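Local structure of uncharacterized protein AF_0924 (Archaeoglobus fulgidus, 3DT5) at residues E111-L115 with S116-I120; V100-E103 with E104-V108; L30-A33 with F34-V38. The protein is of unknown function; this chain is the C-terminal domain of a probable membrane protein, with a calcium ion bound in the crystal. One frame throughout, in Å; residues are numbered along the deposited sequence. Where two conformers were deposited one is given.

Contact 1: residues E111-L115 with S116-I120; sequences EYYTL and SGTEI
Tyr113 and Ile120 pack across a glycine C-cap at the end of helix 88-116, where Gly117, just after the helix, takes a positive phi (79°) and turns the chain back along the last helical turn. Tyr113 can be traced outward from CB. Its CG lies opposite the carbonyl carbon about CA-CB, with chi1 -60°, which turns the ring to the side where the returning chain passes. CB comes first and is packed tightly, 3.3 Å from Ile120 CD1. From CG the two sides of the ring part company. On one, CD2 is flanked by both ends of the isoleucine, Ile120 CD1 and Ile120 CG2, and CE2 further out touches Ile120 CG2 and CA. On the other, CD1 lies 3.6 Å from Thr118 OG1, approaching obliquely. Over one face, Glu119 O stands 4.1 Å above the ring plane of Tyr113, over its centre. Ile120, the Thr118 hydroxyl and the Glu119 carbonyl thus surround the ring, not its OH.

Ser116 ties the turn together. Its OG shares a 2.9 Å hydrogen bond with Thr118 OG1, and either hydroxyl could be the donor. Ser116 CB also lies over one face of Tyr112, whose OH is hydrogen-bonded to Glu20 OE2, one link between this helix and helix 16-35. The backbone finishes in order: Gly117 N reaches Tyr113 O at 2.7 Å from above the carbonyl plane, and Ser116 N donates to Tyr112 O at 2.8 Å.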
# COMPACT_ATOMS: atom_id res chain seq x y z
N GLU A 111 14.24 -0.94 -10.17
CA GLU A 111 14.76 -2.27 -10.45
C GLU A 111 14.12 -2.90 -11.70
O GLU A 111 14.80 -3.60 -12.49
CB GLU A 111 14.57 -3.16 -9.21
CG GLU A 111 15.42 -2.62 -8.05
CD GLU A 111 15.25 -3.42 -6.77
OE1 GLU A 111 14.11 -3.88 -6.47
OE2 GLU A 111 16.24 -3.55 -6.04
N TYR A 112 12.82 -2.67 -11.87
CA TYR A 112 12.12 -3.14 -13.04
C TYR A 112 12.72 -2.52 -14.32
O TYR A 112 12.96 -3.23 -15.30
CB TYR A 112 10.62 -2.79 -12.95
CG TYR A 112 9.92 -3.24 -14.22
CD1 TYR A 112 9.56 -4.58 -14.38
CD2 TYR A 112 9.71 -2.36 -15.28
CE1 TYR A 112 8.96 -5.04 -15.54
CE2 TYR A 112 9.10 -2.81 -16.47
CZ TYR A 112 8.74 -4.16 -16.57
OH TYR A 112 8.15 -4.65 -17.72
N TYR A 113 12.95 -1.20 -14.30
CA TYR A 113 13.51 -0.50 -15.44
C TYR A 113 14.99 -0.82 -15.67
O TYR A 113 15.44 -0.84 -16.80
CB TYR A 113 13.31 1.01 -15.30
CG TYR A 113 11.87 1.47 -15.22
CD1 TYR A 113 10.90 0.96 -16.08
CD2 TYR A 113 11.49 2.45 -14.28
CE1 TYR A 113 9.56 1.41 -16.00
CE2 TYR A 113 10.18 2.90 -14.19
CZ TYR A 113 9.21 2.38 -15.04
OH TYR A 113 7.91 2.84 -14.95
N THR A 114 15.73 -1.06 -14.60
CA THR A 114 17.13 -1.49 -14.69
C THR A 114 17.21 -2.79 -15.45
O THR A 114 18.08 -2.96 -16.30
CB THR A 114 17.74 -1.70 -13.29
OG1 THR A 114 17.73 -0.45 -12.61
CG2 THR A 114 19.20 -2.24 -13.35
N LEU A 115 16.29 -3.69 -15.12
CA LEU A 115 16.22 -5.01 -15.72
C LEU A 115 15.64 -4.93 -17.14
O LEU A 115 16.19 -5.55 -18.05
CB LEU A 115 15.40 -5.97 -14.85
CG LEU A 115 15.29 -7.43 -15.30
CD1 LEU A 115 16.66 -8.12 -15.27
CD2 LEU A 115 14.27 -8.23 -14.43
N SER A 116 14.57 -4.17 -17.33
CA SER A 116 13.90 -4.08 -18.62
C SER A 116 14.67 -3.21 -19.62
O SER A 116 14.48 -3.33 -20.83
CB SER A 116 12.50 -3.53 -18.45
OG SER A 116 12.55 -2.14 -18.27
N GLY A 117 15.50 -2.32 -19.10
CA GLY A 117 16.33 -1.43 -19.90
C GLY A 117 15.60 -0.23 -20.47
O GLY A 117 16.16 0.49 -21.28
N THR A 118 14.36 -0.01 -20.03
CA THR A 118 13.55 1.08 -20.55
C THR A 118 13.67 2.35 -19.69
O THR A 118 14.41 2.37 -18.71
CB THR A 118 12.06 0.67 -20.76
OG1 THR A 118 11.51 0.22 -19.52
CG2 THR A 118 11.93 -0.44 -21.80
N GLU A 119 12.96 3.41 -20.09
CA GLU A 119 13.09 4.72 -19.45
C GLU A 119 12.17 4.92 -18.25
O GLU A 119 10.99 4.55 -18.27
CB GLU A 119 12.90 5.86 -20.45
CG GLU A 119 14.18 6.28 -21.17
CD GLU A 119 14.47 5.47 -22.41
OE1 GLU A 119 14.38 4.22 -22.36
OE2 GLU A 119 14.79 6.08 -23.45
N ILE A 120 12.75 5.55 -17.23
CA ILE A 120 12.12 5.74 -15.93
C ILE A 120 11.09 6.87 -15.97
O ILE A 120 11.42 8.01 -16.31
CB ILE A 120 13.18 6.10 -14.85
CG1 ILE A 120 14.52 5.37 -15.10
CG2 ILE A 120 12.64 5.88 -13.45
CD1 ILE A 120 14.63 3.95 -14.54

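Contact 2: residues V100-E103 with E104-V108; sequences VLWE and EFLEV
Trp102 offers one face of its indole to two residues of the next helical turn, Phe105 and Leu106. Over the six-membered ring, Phe105 CD2 stands 3.5 Å above the plane toward the rim; the two rings are oblique, with planes at 52°. Over the five-membered ring sits Leu106, whose CG makes a CH-pi contact 4.1 Å from the ring centroid of Trp102. The leucine's branches split the work: CD1 presses on NE1 of Trp102 at 3.3 Å, while CD2 lies against CE2 and CZ2. Trp102 CB itself points away from this turn, but the indole, its CG trans to the backbone N (chi1 -178°), swings back beneath both partners. Underneath run regular alpha-helical bonds such as Leu106 N to Trp102 O, 3.0 Å.

Glu104, on another side of helix 88-116, sends its carboxylate away to Tyr27 OH and to the backbone N atoms of Gly59 and Leu62. Helix 16-35 meets Leu101 and Phe105, helix 60-65 packs on Val100 and Leu101, and the loop leading to strand 130-131 lays Pro123, Lys125 and Pro126 against Trp102.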
# COMPACT_ATOMS: atom_id res chain seq x y z
N VAL A 100 6.97 3.93 4.07
CA VAL A 100 7.90 2.83 3.70
C VAL A 100 7.46 2.08 2.43
O VAL A 100 8.29 1.79 1.58
CB VAL A 100 8.12 1.82 4.87
CG1 VAL A 100 9.07 0.69 4.42
CG2 VAL A 100 8.75 2.55 6.07
N LEU A 101 6.17 1.75 2.32
CA LEU A 101 5.64 1.14 1.11
C LEU A 101 5.97 1.96 -0.16
O LEU A 101 6.38 1.42 -1.21
CB LEU A 101 4.11 1.04 1.27
CG LEU A 101 3.24 0.63 0.04
CD1 LEU A 101 3.47 -0.83 -0.26
CD2 LEU A 101 1.73 0.88 0.40
N TRP A 102 5.78 3.28 -0.07
CA TRP A 102 6.06 4.15 -1.20
C TRP A 102 7.56 4.11 -1.53
O TRP A 102 7.96 3.95 -2.69
CB TRP A 102 5.62 5.59 -0.90
CG TRP A 102 5.87 6.46 -2.12
CD1 TRP A 102 6.90 7.38 -2.32
CD2 TRP A 102 5.14 6.41 -3.35
NE1 TRP A 102 6.80 7.92 -3.59
CE2 TRP A 102 5.73 7.35 -4.24
CE3 TRP A 102 4.00 5.71 -3.77
CZ2 TRP A 102 5.24 7.57 -5.53
CZ3 TRP A 102 3.52 5.93 -5.07
CH2 TRP A 102 4.14 6.86 -5.92
N GLU A 103 8.44 4.25 -0.54
CA GLU A 103 9.88 4.15 -0.82
C GLU A 103 10.25 2.81 -1.49
O GLU A 103 11.02 2.76 -2.47
CB GLU A 103 10.71 4.41 0.44
CG GLU A 103 10.55 5.84 1.02
CD GLU A 103 10.76 6.98 0.00
OE1 GLU A 103 9.93 7.94 -0.07
OE2 GLU A 103 11.78 6.95 -0.73
N GLU A 104 9.72 1.71 -0.96
CA GLU A 104 10.01 0.38 -1.58
C GLU A 104 9.50 0.32 -3.01
O GLU A 104 10.17 -0.19 -3.88
CB GLU A 104 9.36 -0.80 -0.85
CG GLU A 104 10.05 -1.16 0.42
CD GLU A 104 9.77 -2.57 0.88
OE1 GLU A 104 10.52 -2.96 1.79
OE2 GLU A 104 8.82 -3.29 0.43
N PHE A 105 8.28 0.79 -3.20
CA PHE A 105 7.67 0.82 -4.52
C PHE A 105 8.57 1.52 -5.53
O PHE A 105 8.79 1.01 -6.60
CB PHE A 105 6.28 1.49 -4.44
CG PHE A 105 5.65 1.79 -5.79
CD1 PHE A 105 5.34 0.77 -6.69
CD2 PHE A 105 5.35 3.11 -6.14
CE1 PHE A 105 4.72 1.04 -7.94
CE2 PHE A 105 4.74 3.41 -7.42
CZ PHE A 105 4.41 2.36 -8.29
N LEU A 106 9.05 2.71 -5.21
CA LEU A 106 9.90 3.43 -6.17
C LEU A 106 11.17 2.64 -6.46
O LEU A 106 11.69 2.68 -7.58
CB LEU A 106 10.32 4.78 -5.62
CG LEU A 106 9.21 5.81 -5.44
CD1 LEU A 106 9.80 7.03 -4.69
CD2 LEU A 106 8.53 6.17 -6.75
N GLU A 107 11.71 1.94 -5.45
CA GLU A 107 12.92 1.15 -5.70
C GLU A 107 12.57 -0.05 -6.60
O GLU A 107 13.30 -0.37 -7.52
CB GLU A 107 13.56 0.67 -4.38
CG GLU A 107 14.71 -0.32 -4.70
CD GLU A 107 15.68 -0.51 -3.54
OE1 GLU A 107 16.41 -1.52 -3.55
OE2 GLU A 107 15.71 0.36 -2.63
N VAL A 108 11.45 -0.71 -6.35
CA VAL A 108 11.08 -1.86 -7.20
C VAL A 108 10.82 -1.37 -8.63
O VAL A 108 11.22 -2.02 -9.62
CB VAL A 108 9.85 -2.66 -6.62
CG1 VAL A 108 9.45 -3.81 -7.57
CG2 VAL A 108 10.22 -3.25 -5.25

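Contact 3: residues L30-A33 with F34-V38; sequences LIKA and FSSYV
At the C-terminal end of helix 16-35, where the helix is weakly bonded, Ile31 O and Lys32 O receive bonds from Phe34, Ser35 and Ser36. Ile31 O is held from both faces of its carbonyl plane: Phe34 N comes in on one, and Ser35 OG donates on the other at 2.7 Å. That serine hydroxyl sits between its own N and carbonyl carbon (chi1 71°), a turn that folds it back onto the helix. Lys32 O also takes two donors. Ser35 N reaches it steeply from above the carbonyl plane, whereas Ser36 N is nearer that plane and shorter, 2.8 Å. One water lies within bonding distance of Lys32 O, Ser36 OG and Val38 O, and a second lies near Ala33 O and Val38 O.

Phe34 runs alongside Leu30, both pointing the same way, with CE2 of the ring 3.8 Å from Leu30 CD1. Leu30 O lies at the ring edge, in plane, 3.4 Å from Phe34 CD2. An alanine here in place of Phe34 removes the ring, which would probably leave Leu30 CD1 without this ring beside it and open a gap among the aromatics around it.

Those aromatics are Trp94 of helix 88-116, stacked on Phe34, Trp83 of strand 83-85, and Phe70, edge-to-face. Ile47 of helix 43-52 packs on Phe34 too, while Leu30 and Ile31 press against Leu101 of helix 88-116.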
# COMPACT_ATOMS: atom_id res chain seq x y z
N LEU A 30 -1.99 -2.05 -3.03
CA LEU A 30 -2.02 -1.52 -1.66
C LEU A 30 -1.91 0.02 -1.68
O LEU A 30 -2.61 0.73 -0.91
CB LEU A 30 -0.83 -2.10 -0.85
CG LEU A 30 -0.88 -1.78 0.66
CD1 LEU A 30 -2.21 -2.31 1.29
CD2 LEU A 30 0.33 -2.46 1.34
N ILE A 31 -1.02 0.53 -2.56
CA ILE A 31 -0.94 1.99 -2.76
C ILE A 31 -2.32 2.58 -3.15
O ILE A 31 -2.77 3.60 -2.56
CB ILE A 31 0.21 2.40 -3.76
CG1 ILE A 31 1.59 2.09 -3.14
CG2 ILE A 31 0.13 3.91 -4.11
CD1 ILE A 31 2.76 2.11 -4.16
N LYS A 32 -2.96 2.02 -4.17
CA LYS A 32 -4.32 2.45 -4.57
C LYS A 32 -5.35 2.40 -3.44
O LYS A 32 -6.14 3.30 -3.30
CB LYS A 32 -4.80 1.65 -5.76
CG LYS A 32 -4.06 2.12 -7.02
CD LYS A 32 -4.83 1.91 -8.29
CE LYS A 32 -4.55 0.54 -8.86
NZ LYS A 32 -4.48 0.47 -10.38
N ALA A 33 -5.36 1.34 -2.66
CA ALA A 33 -6.31 1.22 -1.53
C ALA A 33 -6.22 2.39 -0.57
O ALA A 33 -7.21 2.72 0.08
CB ALA A 33 -6.06 -0.13 -0.74
N PHE A 34 -5.03 2.98 -0.43
CA PHE A 34 -4.84 4.10 0.51
C PHE A 34 -4.67 5.47 -0.14
O PHE A 34 -4.43 6.45 0.55
CB PHE A 34 -3.65 3.79 1.45
CG PHE A 34 -4.01 2.74 2.47
CD1 PHE A 34 -4.68 3.11 3.64
CD2 PHE A 34 -3.77 1.39 2.22
CE1 PHE A 34 -5.04 2.12 4.59
CE2 PHE A 34 -4.14 0.41 3.16
CZ PHE A 34 -4.78 0.79 4.34
N SER A 35 -4.83 5.54 -1.46
CA SER A 35 -4.62 6.79 -2.17
C SER A 35 -5.60 7.09 -3.31
O SER A 35 -5.73 8.24 -3.74
CB SER A 35 -3.18 6.89 -2.66
OG SER A 35 -2.94 5.99 -3.72
N SER A 36 -6.29 6.09 -3.82
CA SER A 36 -7.22 6.35 -4.89
C SER A 36 -8.67 6.29 -4.34
O SER A 36 -8.92 5.69 -3.29
CB SER A 36 -6.95 5.42 -6.07
OG SER A 36 -7.91 4.40 -6.17
N TYR A 37 -9.60 6.96 -4.98
CA TYR A 37 -10.98 7.03 -4.44
C TYR A 37 -11.80 5.74 -4.54
O TYR A 37 -12.88 5.64 -3.94
CB TYR A 37 -11.73 8.17 -5.11
CG TYR A 37 -11.24 9.53 -4.72
CD1 TYR A 37 -10.41 9.69 -3.61
CD2 TYR A 37 -11.62 10.67 -5.43
CE1 TYR A 37 -9.96 10.94 -3.23
CE2 TYR A 37 -11.16 11.93 -5.05
CZ TYR A 37 -10.34 12.05 -3.94
OH TYR A 37 -9.86 13.27 -3.56
N VAL A 38 -11.29 4.77 -5.27
CA VAL A 38 -11.93 3.46 -5.43
C VAL A 38 -12.15 2.75 -4.09
O VAL A 38 -11.26 2.65 -3.27
CB VAL A 38 -11.10 2.57 -6.36
CG1 VAL A 38 -11.66 1.15 -6.41
CG2 VAL A 38 -11.07 3.19 -7.80
O HOH W 1 -8.87 2.17 -4.01
O HOH W 2 -9.94 2.90 -0.85

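Contacts 2 and 3 are partly buried and share an interface between helices 16-35 and 88-116: Phe105 CG meets Ile31 CD1 at 3.3 Å, with Leu101 on Leu30 and Ile31 beside it. Contact 1 lies at the surface, its centre about 22 Å from the centre of the chain, on the same long helix as contact 2 but at its end. Place and chemistry go together. Mid-helix, contact 2 is mostly aromatic and aliphatic packing over an undisturbed backbone. The two helix ends differ from each other: 111-120 turns back through a positive-phi glycine and a serine-threonine pair, whereas 30-38 doubles up donors on Ile31 O and Lys32 O and brings in water.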